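Local coordinates for adenosine deaminase 1 (Arthrobacter aurescens, PDB 3RYS), which probably catalyses the zinc-dependent hydrolytic deamination of adenine to hypoxanthine and ammonia, a step in purine salvage, at residues M102-H107 with L138-L143; V112-C117 with D156-M161; Y86-A91 with E130-S135; V95-I100 with R316-S321; I40-E45 with M70-T75. One frame throughout, in Å; residues are numbered along the deposited sequence.

Contact 1. Residues M102-H107 with L138-L143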
# COMPACT_ATOMS: atom_id res chain seq x y z
N MET A 102 7.30 2.98 -1.25
CA MET A 102 7.92 4.28 -1.31
C MET A 102 8.25 4.54 -2.77
O MET A 102 8.64 3.61 -3.48
CB MET A 102 9.19 4.26 -0.46
CG MET A 102 10.20 5.33 -0.77
SD MET A 102 11.72 4.97 0.13
CE MET A 102 12.72 6.36 -0.38
N ASP A 103 8.05 5.77 -3.22
CA ASP A 103 8.34 6.13 -4.61
C ASP A 103 9.65 6.89 -4.69
O ASP A 103 9.66 8.13 -4.69
CB ASP A 103 7.21 6.98 -5.20
CG ASP A 103 5.86 6.27 -5.20
OD1 ASP A 103 5.84 5.02 -5.15
OD2 ASP A 103 4.83 6.97 -5.25
N PRO A 104 10.77 6.17 -4.78
CA PRO A 104 12.10 6.79 -4.85
C PRO A 104 12.12 7.93 -5.87
O PRO A 104 12.63 9.01 -5.57
CB PRO A 104 13.00 5.65 -5.32
CG PRO A 104 12.30 4.42 -4.91
CD PRO A 104 10.84 4.71 -4.98
N GLN A 105 11.57 7.68 -7.05
CA GLN A 105 11.61 8.66 -8.14
C GLN A 105 10.83 9.94 -7.85
O GLN A 105 11.17 11.00 -8.36
CB GLN A 105 11.11 8.03 -9.44
CG GLN A 105 12.01 6.97 -10.03
CD GLN A 105 11.27 6.05 -10.97
OE1 GLN A 105 10.40 5.29 -10.54
NE2 GLN A 105 11.60 6.10 -12.26
N ALA A 106 9.78 9.84 -7.04
CA ALA A 106 8.97 11.01 -6.72
C ALA A 106 9.74 12.00 -5.86
O ALA A 106 9.31 13.13 -5.65
CB ALA A 106 7.68 10.61 -6.04
N HIS A 107 10.89 11.56 -5.36
CA HIS A 107 11.74 12.42 -4.55
C HIS A 107 13.04 12.79 -5.28
O HIS A 107 13.51 13.93 -5.17
CB HIS A 107 12.02 11.78 -3.20
CG HIS A 107 10.80 11.22 -2.54
ND1 HIS A 107 10.60 9.87 -2.37
CD2 HIS A 107 9.69 11.83 -2.05
CE1 HIS A 107 9.43 9.67 -1.78
NE2 HIS A 107 8.86 10.84 -1.59
N LEU A 138 10.64 -2.78 3.56
CA LEU A 138 10.63 -1.62 2.68
C LEU A 138 10.57 -2.05 1.22
O LEU A 138 11.39 -2.84 0.76
CB LEU A 138 11.86 -0.75 2.93
CG LEU A 138 11.87 0.60 2.21
CD1 LEU A 138 10.53 1.31 2.38
CD2 LEU A 138 13.01 1.48 2.71
N ILE A 139 9.58 -1.53 0.51
CA ILE A 139 9.42 -1.84 -0.90
C ILE A 139 9.57 -0.58 -1.74
O ILE A 139 8.82 0.38 -1.59
CB ILE A 139 8.05 -2.47 -1.18
CG1 ILE A 139 8.03 -3.90 -0.65
CG2 ILE A 139 7.74 -2.46 -2.67
CD1 ILE A 139 6.79 -4.66 -1.05
N ALA A 140 10.56 -0.58 -2.63
CA ALA A 140 10.74 0.53 -3.56
C ALA A 140 9.79 0.36 -4.73
O ALA A 140 9.87 -0.63 -5.47
CB ALA A 140 12.18 0.59 -4.03
N ALA A 141 8.89 1.32 -4.89
CA ALA A 141 7.93 1.30 -6.00
C ALA A 141 8.34 2.27 -7.10
O ALA A 141 8.85 3.36 -6.83
CB ALA A 141 6.53 1.60 -5.50
N PHE A 142 8.09 1.87 -8.34
CA PHE A 142 8.51 2.65 -9.50
C PHE A 142 7.33 3.28 -10.22
O PHE A 142 6.27 2.69 -10.33
CB PHE A 142 9.36 1.78 -10.43
CG PHE A 142 10.66 1.33 -9.81
CD1 PHE A 142 11.83 2.04 -10.03
CD2 PHE A 142 10.71 0.22 -8.98
CE1 PHE A 142 13.03 1.64 -9.45
CE2 PHE A 142 11.90 -0.18 -8.40
CZ PHE A 142 13.06 0.54 -8.63
N LEU A 143 7.52 4.51 -10.70
CA LEU A 143 6.45 5.25 -11.36
C LEU A 143 6.27 4.79 -12.80
O LEU A 143 7.09 5.08 -13.67
CB LEU A 143 6.75 6.75 -11.33
CG LEU A 143 7.13 7.27 -9.93
CD1 LEU A 143 7.41 8.77 -9.96
CD2 LEU A 143 6.04 6.95 -8.92
O HOH W 1 9.88 5.46 -8.03
O HOH W 2 9.75 4.57 -14.05
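The amide of Gln105 and the ring of Phe142 stand steeply to each other, their planes 65° apart, with OE1 of Gln105 coming in obliquely to Phe142 CD1 at 3.6 Å. The carboxylate of Asp103 has Leu143 CD2 close by, 3.8 Å from Asp103 CG, while Asp103 OD1 looks toward the methyl of Ala141. Gln105 keeps CG beside its own backbone N (chi1 -69°) and then runs out extended, which delivers OE1 to the backbone of the facing strand. There Leu143 N donates to Gln105 OE1 over 3.0 Å, a nearly straight bond (165°) whose donor lies tilted out of the carbonyl plane. One water ties the same oxygen to Gln105 N and Ala141 O, and another links Gln105 NE2 with Leu143 O, so both ends of the amide are gripped. These are the C-terminal ends of two neighbouring parallel strands, 95-102 and 135-143, of the TIM barrel, where the active site of this family lies. Met102 still pairs with Ala140; Met102 N makes a weak bond to Ile139 O, and Ala141 N reaches back to Met102 O, whose position is less certain. Past this point residues 103-107 leave the sheet for helix 104-108. Pro104 CG rests on Ala140 CB at 3.9 Å, and Leu143 CD1 fits against Gln105 CB at 3.8 Å. Asp103, whose side chain is about 5 Å from the bound adenine, has OD2 hydrogen-bonded to the hydroxyl of Tyr66, a residue of the adenine pocket.

Contact 2. Residues V112-C117 with D156-M161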
# COMPACT_ATOMS: atom_id res chain seq x y z
N VAL A 112 15.95 15.61 -4.44
CA VAL A 112 16.27 14.96 -3.17
C VAL A 112 16.99 13.64 -3.43
O VAL A 112 16.48 12.80 -4.18
CB VAL A 112 15.00 14.70 -2.31
CG1 VAL A 112 15.39 14.04 -1.00
CG2 VAL A 112 14.23 15.99 -2.05
N ALA A 113 18.15 13.46 -2.82
CA ALA A 113 18.98 12.28 -3.08
C ALA A 113 18.33 10.97 -2.61
O ALA A 113 17.53 10.97 -1.69
CB ALA A 113 20.35 12.45 -2.45
N LEU A 114 18.69 9.87 -3.26
CA LEU A 114 18.24 8.55 -2.84
C LEU A 114 18.67 8.30 -1.41
O LEU A 114 17.92 7.76 -0.61
CB LEU A 114 18.85 7.46 -3.73
CG LEU A 114 18.10 7.09 -5.00
CD1 LEU A 114 18.97 6.21 -5.90
CD2 LEU A 114 16.80 6.39 -4.64
N GLU A 115 19.90 8.70 -1.12
CA GLU A 115 20.46 8.59 0.22
C GLU A 115 19.49 9.18 1.24
O GLU A 115 19.22 8.58 2.27
CB GLU A 115 21.80 9.31 0.28
CG GLU A 115 22.50 9.24 1.63
CD GLU A 115 23.41 8.03 1.77
OE1 GLU A 115 23.68 7.37 0.74
OE2 GLU A 115 23.86 7.75 2.91
N THR A 116 18.94 10.36 0.92
CA THR A 116 18.06 11.08 1.84
C THR A 116 16.73 10.38 2.09
O THR A 116 16.34 10.18 3.24
CB THR A 116 17.78 12.51 1.35
OG1 THR A 116 19.01 13.23 1.22
CG2 THR A 116 16.88 13.24 2.34
N CYS A 117 16.02 10.01 1.02
CA CYS A 117 14.71 9.39 1.19
C CYS A 117 14.80 7.97 1.75
O CYS A 117 14.03 7.60 2.63
CB CYS A 117 13.86 9.46 -0.09
SG CYS A 117 14.57 8.76 -1.61
N ASP A 156 19.52 0.23 -10.00
CA ASP A 156 20.97 0.04 -9.94
C ASP A 156 21.60 0.77 -8.76
O ASP A 156 22.45 0.21 -8.05
CB ASP A 156 21.63 0.52 -11.23
CG ASP A 156 21.54 -0.50 -12.34
OD1 ASP A 156 21.40 -1.71 -12.05
OD2 ASP A 156 21.63 -0.08 -13.52
N GLN A 157 21.21 2.03 -8.56
CA GLN A 157 21.76 2.82 -7.47
C GLN A 157 21.32 2.31 -6.10
O GLN A 157 22.10 2.32 -5.16
CB GLN A 157 21.43 4.30 -7.63
CG GLN A 157 22.61 5.12 -8.09
CD GLN A 157 23.58 5.42 -6.96
OE1 GLN A 157 23.22 6.06 -5.97
NE2 GLN A 157 24.82 4.98 -7.11
N LEU A 158 20.07 1.87 -6.00
CA LEU A 158 19.59 1.25 -4.77
C LEU A 158 20.42 0.02 -4.43
O LEU A 158 20.86 -0.14 -3.29
CB LEU A 158 18.12 0.87 -4.90
CG LEU A 158 17.17 2.07 -4.85
CD1 LEU A 158 15.73 1.64 -5.09
CD2 LEU A 158 17.32 2.79 -3.52
N LEU A 159 20.64 -0.83 -5.42
CA LEU A 159 21.47 -2.01 -5.24
C LEU A 159 22.89 -1.64 -4.80
O LEU A 159 23.37 -2.11 -3.77
CB LEU A 159 21.53 -2.83 -6.53
CG LEU A 159 20.24 -3.54 -6.93
CD1 LEU A 159 20.49 -4.48 -8.09
CD2 LEU A 159 19.64 -4.30 -5.74
N ALA A 160 23.54 -0.80 -5.59
CA ALA A 160 24.91 -0.37 -5.33
C ALA A 160 25.09 0.18 -3.91
O ALA A 160 26.10 -0.09 -3.25
CB ALA A 160 25.35 0.67 -6.35
N MET A 161 24.11 0.95 -3.45
CA MET A 161 24.19 1.58 -2.13
C MET A 161 23.69 0.65 -1.04
O MET A 161 23.69 1.00 0.14
CB MET A 161 23.40 2.90 -2.11
CG MET A 161 21.90 2.74 -2.34
SD MET A 161 21.07 4.31 -2.71
CE MET A 161 20.43 4.77 -1.10
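Two helices on the outside of the barrel meet here, Leu114 in the first turn of helix 114-125 facing Gln157 and Leu158 late in helix 148-160, with Met161 close behind. No hydrogen bond joins the segments; the contact is apolar and lies at the protein surface. Leu114 does most of the work, and each part of its side chain has a separate partner. Its CD1 reaches Gln157 CB at 3.6 Å, so the glutamine contributes the base of its chain to the packing. The other branch, Leu114 CD2, touches Leu158 CD2 at 3.8 Å, the two leucines crossing at about a right angle. Met161 takes the side of Leu114 nearer the backbone: its SD comes to 4.0 Å from Leu114 CB. With CG of Met161 held between its own N and carbonyl carbon (chi1 63°) and the chain bent at SD (chi3 -97°), the thioether folds across to the neighbouring helix, where CE lies 3.9 Å from Leu114 O. The same methyl also grazes the backbone N of Glu115. At the exposed rim Glu115 turns its carboxylate along its own helix, OE2 taking a hydrogen bond from Asn119 ND2. Inward, Leu114 also packs on Pro104 and Leu158 on Ala140, which connects this outer layer with helix 104-108 and strand 135-143. Ala113, at the N-cap, starts the helix that carries Leu114. Such hydrophobic packing between adjacent helices of the outer ring is a regular feature of the beta/alpha barrel.

Contact 3. Residues Y86-A91 with E130-S135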
# COMPACT_ATOMS: atom_id res chain seq x y z
N TYR A 86 3.11 7.22 10.79
CA TYR A 86 2.30 6.13 10.28
C TYR A 86 2.42 4.89 11.17
O TYR A 86 1.42 4.30 11.55
CB TYR A 86 2.68 5.75 8.84
CG TYR A 86 2.24 4.35 8.49
CD1 TYR A 86 0.90 4.07 8.25
CD2 TYR A 86 3.15 3.30 8.45
CE1 TYR A 86 0.49 2.78 7.96
CE2 TYR A 86 2.75 2.02 8.16
CZ TYR A 86 1.42 1.76 7.91
OH TYR A 86 1.01 0.48 7.62
N LEU A 87 3.65 4.50 11.48
CA LEU A 87 3.88 3.32 12.30
C LEU A 87 3.14 3.43 13.63
O LEU A 87 2.58 2.45 14.13
CB LEU A 87 5.38 3.09 12.53
CG LEU A 87 6.21 2.70 11.31
CD1 LEU A 87 7.71 2.81 11.58
CD2 LEU A 87 5.86 1.30 10.85
N GLU A 88 3.13 4.63 14.19
CA GLU A 88 2.44 4.90 15.44
C GLU A 88 0.92 4.71 15.29
O GLU A 88 0.29 4.01 16.09
CB GLU A 88 2.76 6.32 15.93
CG GLU A 88 2.05 6.73 17.21
CD GLU A 88 2.20 8.21 17.52
OE1 GLU A 88 2.96 8.90 16.82
OE2 GLU A 88 1.54 8.69 18.48
N ARG A 89 0.35 5.32 14.26
CA ARG A 89 -1.09 5.21 14.00
C ARG A 89 -1.49 3.80 13.56
O ARG A 89 -2.52 3.27 13.98
CB ARG A 89 -1.54 6.26 12.99
CG ARG A 89 -3.00 6.16 12.60
CD ARG A 89 -3.94 6.29 13.80
NE ARG A 89 -5.34 6.17 13.39
CZ ARG A 89 -5.95 5.01 13.15
NH1 ARG A 89 -5.28 3.87 13.29
NH2 ARG A 89 -7.22 4.98 12.78
N ALA A 90 -0.66 3.19 12.72
CA ALA A 90 -0.90 1.83 12.26
C ALA A 90 -0.97 0.86 13.44
O ALA A 90 -1.87 0.03 13.52
CB ALA A 90 0.17 1.39 11.27
N ALA A 91 -0.01 0.97 14.35
CA ALA A 91 0.03 0.09 15.51
C ALA A 91 -1.26 0.18 16.33
O ALA A 91 -1.88 -0.83 16.65
CB ALA A 91 1.25 0.41 16.39
N GLU A 130 10.65 -2.37 17.89
CA GLU A 130 10.96 -1.92 19.24
C GLU A 130 10.04 -0.79 19.70
O GLU A 130 9.53 -0.81 20.82
CB GLU A 130 12.41 -1.46 19.29
CG GLU A 130 12.89 -1.14 20.67
CD GLU A 130 14.38 -0.91 20.71
OE1 GLU A 130 15.05 -1.23 19.70
OE2 GLU A 130 14.87 -0.41 21.74
N ASP A 131 9.83 0.20 18.83
CA ASP A 131 9.11 1.41 19.21
C ASP A 131 7.60 1.30 19.07
O ASP A 131 6.86 1.99 19.78
CB ASP A 131 9.61 2.58 18.38
CG ASP A 131 11.07 2.86 18.59
OD1 ASP A 131 11.61 2.44 19.64
OD2 ASP A 131 11.68 3.50 17.72
N PHE A 132 7.13 0.46 18.16
CA PHE A 132 5.70 0.40 17.88
C PHE A 132 5.19 -1.03 17.86
O PHE A 132 3.98 -1.26 17.79
CB PHE A 132 5.39 1.12 16.57
CG PHE A 132 5.91 2.54 16.50
CD1 PHE A 132 5.36 3.53 17.29
CD2 PHE A 132 6.95 2.87 15.65
CE1 PHE A 132 5.84 4.83 17.23
CE2 PHE A 132 7.43 4.17 15.58
CZ PHE A 132 6.87 5.14 16.37
N GLY A 133 6.10 -1.99 17.91
CA GLY A 133 5.73 -3.40 17.86
C GLY A 133 5.24 -3.82 16.49
O GLY A 133 4.36 -4.68 16.37
N VAL A 134 5.81 -3.23 15.44
CA VAL A 134 5.42 -3.55 14.08
C VAL A 134 6.60 -4.04 13.26
O VAL A 134 7.58 -3.32 13.08
CB VAL A 134 4.81 -2.32 13.37
CG1 VAL A 134 4.55 -2.63 11.91
CG2 VAL A 134 3.54 -1.88 14.07
N SER A 135 6.52 -5.28 12.76
CA SER A 135 7.50 -5.80 11.81
C SER A 135 7.36 -5.04 10.50
O SER A 135 6.25 -4.72 10.09
CB SER A 135 7.25 -7.28 11.55
OG SER A 135 7.50 -8.06 12.70
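With CG of Phe132 anti to the carbonyl carbon (chi1 -54°) and the ring turned to a chi2 of -69°, the phenyl group lies flat against the backbone of helix 76-92 between Leu87 and Glu88. This is packing on the helical layer of the TIM barrel: helix 76-92 leads into strand 95-102, and the short helix 128-132 leads into the neighbouring strand 135-143. Over one face of the ring, near its centre, stands Glu88 N, 3.9 Å above the plane, with Leu87 C nearer the rim. The opposite face is covered near its rim by Asp131 CB, so the ring is sandwiched between its own helix and the one it packs on. Leu87 CB touches Phe132 CD2 at 3.5 Å, and on the other flank Glu88 CB meets Phe132 CE1 at 3.7 Å, while the glutamate chain runs on extended and away. Replacing Phe132 with an alanine would probably open a gap beside Leu87 and Glu88 and leave helix 128-132 with little grip on helix 76-92. Gly133 follows with a positive phi of 71°, a turn that suits glycine and swings the chain from the helix toward the strand. Val134 then faces the long helix again. Its CG1 reaches Leu87 CD2 at 4.3 Å, and its CG2 lies 4.0 Å from Ala91 CB.

Contact 4. Residues V95-I100 with R316-S321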
# COMPACT_ATOMS: atom_id res chain seq x y z
N VAL A 95 -2.30 -2.98 13.23
CA VAL A 95 -1.27 -3.42 12.29
C VAL A 95 -0.08 -4.03 13.04
O VAL A 95 0.62 -3.36 13.80
CB VAL A 95 -0.78 -2.26 11.39
CG1 VAL A 95 0.28 -2.74 10.41
CG2 VAL A 95 -1.95 -1.64 10.63
N ARG A 96 0.15 -5.32 12.81
CA ARG A 96 1.20 -6.06 13.50
C ARG A 96 2.44 -6.17 12.62
O ARG A 96 3.56 -6.35 13.11
CB ARG A 96 0.69 -7.45 13.87
CG ARG A 96 -0.43 -7.42 14.89
CD ARG A 96 0.12 -6.96 16.23
NE ARG A 96 1.05 -7.94 16.77
CZ ARG A 96 2.14 -7.64 17.46
NH1 ARG A 96 2.44 -6.37 17.70
NH2 ARG A 96 2.93 -8.60 17.91
N HIS A 97 2.22 -6.06 11.32
CA HIS A 97 3.27 -6.15 10.33
C HIS A 97 2.90 -5.24 9.16
O HIS A 97 1.76 -5.26 8.68
CB HIS A 97 3.43 -7.59 9.85
CG HIS A 97 4.51 -7.79 8.84
ND1 HIS A 97 4.27 -7.80 7.48
CD2 HIS A 97 5.84 -8.00 8.99
CE1 HIS A 97 5.40 -8.00 6.84
NE2 HIS A 97 6.37 -8.13 7.73
N ALA A 98 3.87 -4.46 8.70
CA ALA A 98 3.61 -3.49 7.64
C ALA A 98 4.66 -3.59 6.55
O ALA A 98 5.86 -3.47 6.81
CB ALA A 98 3.58 -2.08 8.22
N GLU A 99 4.21 -3.84 5.32
CA GLU A 99 5.12 -3.84 4.18
C GLU A 99 4.88 -2.59 3.35
O GLU A 99 3.87 -2.44 2.67
CB GLU A 99 4.98 -5.13 3.37
CG GLU A 99 5.53 -6.34 4.12
CD GLU A 99 5.37 -7.66 3.38
OE1 GLU A 99 5.30 -7.65 2.14
OE2 GLU A 99 5.33 -8.70 4.07
N ILE A 100 5.84 -1.67 3.44
CA ILE A 100 5.62 -0.28 3.07
C ILE A 100 6.24 0.11 1.74
O ILE A 100 7.43 -0.12 1.49
CB ILE A 100 6.17 0.64 4.18
CG1 ILE A 100 5.48 0.32 5.50
CG2 ILE A 100 6.00 2.10 3.81
CD1 ILE A 100 6.27 0.74 6.73
N ARG A 316 -0.69 -14.57 5.90
CA ARG A 316 -0.19 -15.64 5.04
C ARG A 316 0.44 -15.08 3.78
O ARG A 316 1.34 -15.69 3.20
CB ARG A 316 -1.31 -16.59 4.64
CG ARG A 316 -1.96 -17.32 5.78
CD ARG A 316 -2.85 -18.44 5.25
NE ARG A 316 -3.79 -18.90 6.27
CZ ARG A 316 -5.04 -18.45 6.39
NH1 ARG A 316 -5.49 -17.53 5.55
NH2 ARG A 316 -5.83 -18.92 7.34
N SER A 317 -0.04 -13.92 3.35
CA SER A 317 0.41 -13.32 2.10
C SER A 317 1.66 -12.46 2.28
O SER A 317 2.39 -12.20 1.32
CB SER A 317 -0.72 -12.50 1.46
OG SER A 317 -1.87 -13.29 1.24
N SER A 318 1.91 -12.01 3.50
CA SER A 318 3.08 -11.17 3.77
C SER A 318 4.38 -11.90 3.44
O SER A 318 4.41 -13.12 3.27
CB SER A 318 3.08 -10.69 5.23
OG SER A 318 3.30 -11.76 6.12
N PHE A 319 5.46 -11.13 3.34
CA PHE A 319 6.79 -11.68 3.12
C PHE A 319 7.55 -11.76 4.44
O PHE A 319 8.78 -11.72 4.47
CB PHE A 319 7.57 -10.85 2.10
CG PHE A 319 6.93 -10.77 0.75
CD1 PHE A 319 6.31 -11.88 0.19
CD2 PHE A 319 6.95 -9.59 0.02
CE1 PHE A 319 5.72 -11.81 -1.06
CE2 PHE A 319 6.36 -9.52 -1.24
CZ PHE A 319 5.74 -10.63 -1.77
N ALA A 320 6.80 -11.85 5.53
CA ALA A 320 7.39 -12.01 6.85
C ALA A 320 7.84 -13.46 7.06
O ALA A 320 7.46 -14.35 6.29
CB ALA A 320 6.40 -11.59 7.92
N SER A 321 8.65 -13.68 8.08
CA SER A 321 9.13 -15.02 8.41
C SER A 321 7.97 -15.92 8.82
O SER A 321 6.98 -15.47 9.39
CB SER A 321 10.14 -14.95 9.55
OG SER A 321 9.50 -14.64 10.77
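Ser318, just after helix 304-317, is where residues 316-321 first meet the strand: its CB lies 3.9 Å from His97 ND1 and also faces the carboxylate of Glu99. Its hydroxyl turns back instead, hydrogen-bonding to Ile315 O at the end of that helix. Next comes Phe319, whose backbone N points at Glu99 OE2 in a probable hydrogen bond, though the position of that oxygen is uncertain. Glu99 gets there with an extended chain (chi2 178°). Its other oxygen, OE1, approaches Phe319 CD2 to 3.3 Å, obliquely to the ring, with carboxylate and ring planes 25° apart. Ala320 follows with its methyl over one face of His97: CB is 3.8 Å from the ring centroid and 26° off the normal, a CH-pi contact nearest NE2. A serine in place of His97 would probably leave the methyl of Ala320 without the ring it rests on and open a gap beside Ser318. Ser321 then caps helix 322-339 through Arg324 N. The loop thus lies against the inward-facing side chains of strand 95-102, while Phe319 also touches Arg195 and Ile197 of strand 195-200, consistent with its closing the end of the TIM barrel remote from the zinc, which is about 12 Å from the Glu99 side chain. Arg220 forms a salt bridge with Glu99 OE1 and a cation-pi contact with Phe319; the salt bridge would probably favour a charged carboxylate at Glu99 despite its burial.

Contact 5. Residues I40-E45 with M70-T75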
# COMPACT_ATOMS: atom_id res chain seq x y z
N ILE A 40 9.03 26.44 3.65
CA ILE A 40 8.41 26.30 2.34
C ILE A 40 7.06 27.00 2.31
O ILE A 40 6.26 26.85 3.22
CB ILE A 40 8.22 24.81 1.97
CG1 ILE A 40 9.58 24.15 1.71
CG2 ILE A 40 7.31 24.67 0.75
CD1 ILE A 40 9.49 22.65 1.52
N GLU A 41 6.84 27.77 1.25
CA GLU A 41 5.55 28.39 1.00
C GLU A 41 4.61 27.38 0.35
O GLU A 41 4.93 26.82 -0.71
CB GLU A 41 5.71 29.61 0.10
CG GLU A 41 4.41 30.28 -0.30
CD GLU A 41 3.74 30.98 0.87
OE1 GLU A 41 4.44 31.30 1.85
OE2 GLU A 41 2.51 31.21 0.80
N LEU A 42 3.47 27.13 0.98
CA LEU A 42 2.47 26.22 0.43
C LEU A 42 1.44 26.96 -0.44
O LEU A 42 1.13 28.12 -0.16
CB LEU A 42 1.78 25.45 1.55
CG LEU A 42 2.62 24.39 2.28
CD1 LEU A 42 1.84 23.74 3.43
CD2 LEU A 42 3.11 23.33 1.31
N PRO A 43 0.93 26.30 -1.49
CA PRO A 43 -0.09 26.86 -2.38
C PRO A 43 -1.47 26.89 -1.74
O PRO A 43 -2.46 26.95 -2.47
CB PRO A 43 -0.11 25.89 -3.57
CG PRO A 43 1.08 24.98 -3.38
CD PRO A 43 1.35 24.95 -1.92
N TYR A 44 -1.54 26.82 -0.41
CA TYR A 44 -2.82 26.84 0.29
C TYR A 44 -2.79 27.89 1.39
O TYR A 44 -1.88 27.91 2.21
CB TYR A 44 -3.13 25.48 0.91
CG TYR A 44 -2.68 24.30 0.07
CD1 TYR A 44 -3.24 24.06 -1.17
CD2 TYR A 44 -1.71 23.43 0.54
CE1 TYR A 44 -2.84 22.98 -1.94
CE2 TYR A 44 -1.29 22.35 -0.22
CZ TYR A 44 -1.86 22.13 -1.46
OH TYR A 44 -1.46 21.06 -2.22
N GLU A 45 -3.80 28.76 1.39
CA GLU A 45 -3.94 29.79 2.41
C GLU A 45 -3.87 29.16 3.80
O GLU A 45 -3.04 29.53 4.63
CB GLU A 45 -5.27 30.51 2.24
CG GLU A 45 -5.51 31.63 3.24
CD GLU A 45 -4.72 32.89 2.90
OE1 GLU A 45 -4.55 33.17 1.70
OE2 GLU A 45 -4.28 33.59 3.84
N MET A 70 4.38 16.03 -1.70
CA MET A 70 5.70 15.51 -1.40
C MET A 70 6.76 16.60 -1.33
O MET A 70 7.89 16.36 -0.90
CB MET A 70 6.12 14.46 -2.43
CG MET A 70 5.28 13.20 -2.43
SD MET A 70 5.95 11.96 -3.55
CE MET A 70 4.61 10.78 -3.57
N ALA A 71 6.40 17.81 -1.74
CA ALA A 71 7.35 18.92 -1.81
C ALA A 71 7.92 19.32 -0.45
O ALA A 71 8.98 19.94 -0.38
CB ALA A 71 6.71 20.12 -2.49
N VAL A 72 7.21 18.98 0.63
CA VAL A 72 7.67 19.33 1.97
C VAL A 72 8.71 18.35 2.51
O VAL A 72 9.35 18.61 3.53
CB VAL A 72 6.49 19.43 2.98
CG1 VAL A 72 5.49 20.47 2.52
CG2 VAL A 72 5.83 18.07 3.16
N LEU A 73 8.88 17.23 1.81
CA LEU A 73 9.85 16.21 2.22
C LEU A 73 11.24 16.51 1.69
O LEU A 73 11.59 16.10 0.59
CB LEU A 73 9.41 14.84 1.71
CG LEU A 73 8.07 14.30 2.22
CD1 LEU A 73 7.73 12.99 1.53
CD2 LEU A 73 8.13 14.14 3.73
N GLN A 74 12.05 17.21 2.48
CA GLN A 74 13.38 17.65 2.03
C GLN A 74 14.52 16.90 2.71
O GLN A 74 15.51 16.54 2.06
CB GLN A 74 13.56 19.15 2.27
CG GLN A 74 12.61 20.04 1.48
CD GLN A 74 12.78 19.86 -0.01
OE1 GLN A 74 11.80 19.69 -0.74
NE2 GLN A 74 14.03 19.89 -0.48
N THR A 75 14.39 16.67 4.01
CA THR A 75 15.49 16.15 4.80
C THR A 75 15.21 14.74 5.28
O THR A 75 14.07 14.28 5.30
CB THR A 75 15.75 17.04 6.04
OG1 THR A 75 14.70 16.84 7.00
CG2 THR A 75 15.79 18.50 5.64
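Ile40 and Val72 mark the closest backbone approach of the two segments, their CA atoms 7.0 Å apart, and no hydrogen bond spans the gap. Residues 40-45 form an irregular loop, extended at Ile40 and Leu42, whereas 70-72 is a 3-10 turn closed by the bond from Leu73 N to Met70 O. Across this surface contact the side chains of Ile40 and Leu42 do the reaching. Ile40 has CG1 beside its backbone N (chi1 -69°) and stretches onward (chi2 172°), so that CD1 alone meets the turn. That methyl lies over the exit of the 3-10 segment, 3.3 Å from Ala71 O and 3.8 Å from Val72 CA. It also brushes Gln74 CG at 4.1 Å, while the amide oxygen of Gln74 turns to a weak hydrogen bond with Arg110. The contact belongs to the helical region between barrel strands 15-17 and 95-102: one loop follows helix 28-37, and the other follows helix 59-69, which carries Leu59, Phe62, Leu63 and Tyr66 of the adenine pocket. Leu42, two residues further on, brings CD2 to 3.9 Å from Val72 CG1, the two side chains crossing at about a right angle. Both rest on helix 28-37, where Leu42 packs on Phe32 and Ala35, and Val72 on Leu34 and that same Ala35. Beyond Gln74, Thr75 caps the start of helix 76-92, with Asp78 OD2 accepting from the backbone N of both residues.

From the N terminus, contact 5 closes first, tying the loops at 40-45 and 70-75 before any other contact opens; Met70 and Leu73 nevertheless touch helix 104-108 of contact 1. Contact 3 then opens on helix 76-92 and contact 4 on strand 95-102. Contact 3 closes at 130-135, crossing contact 4, whose loop runs on to 316-321. Contacts 1 and 2 are both nested inside that long loop; they cross each other, and each crosses contact 3. Contacts 1 and 4 sit on the neighbouring strands 95-102 and 135-143, joined by Ile139 N and Ile100 O, while contacts 2 and 3 pack the helices outside them.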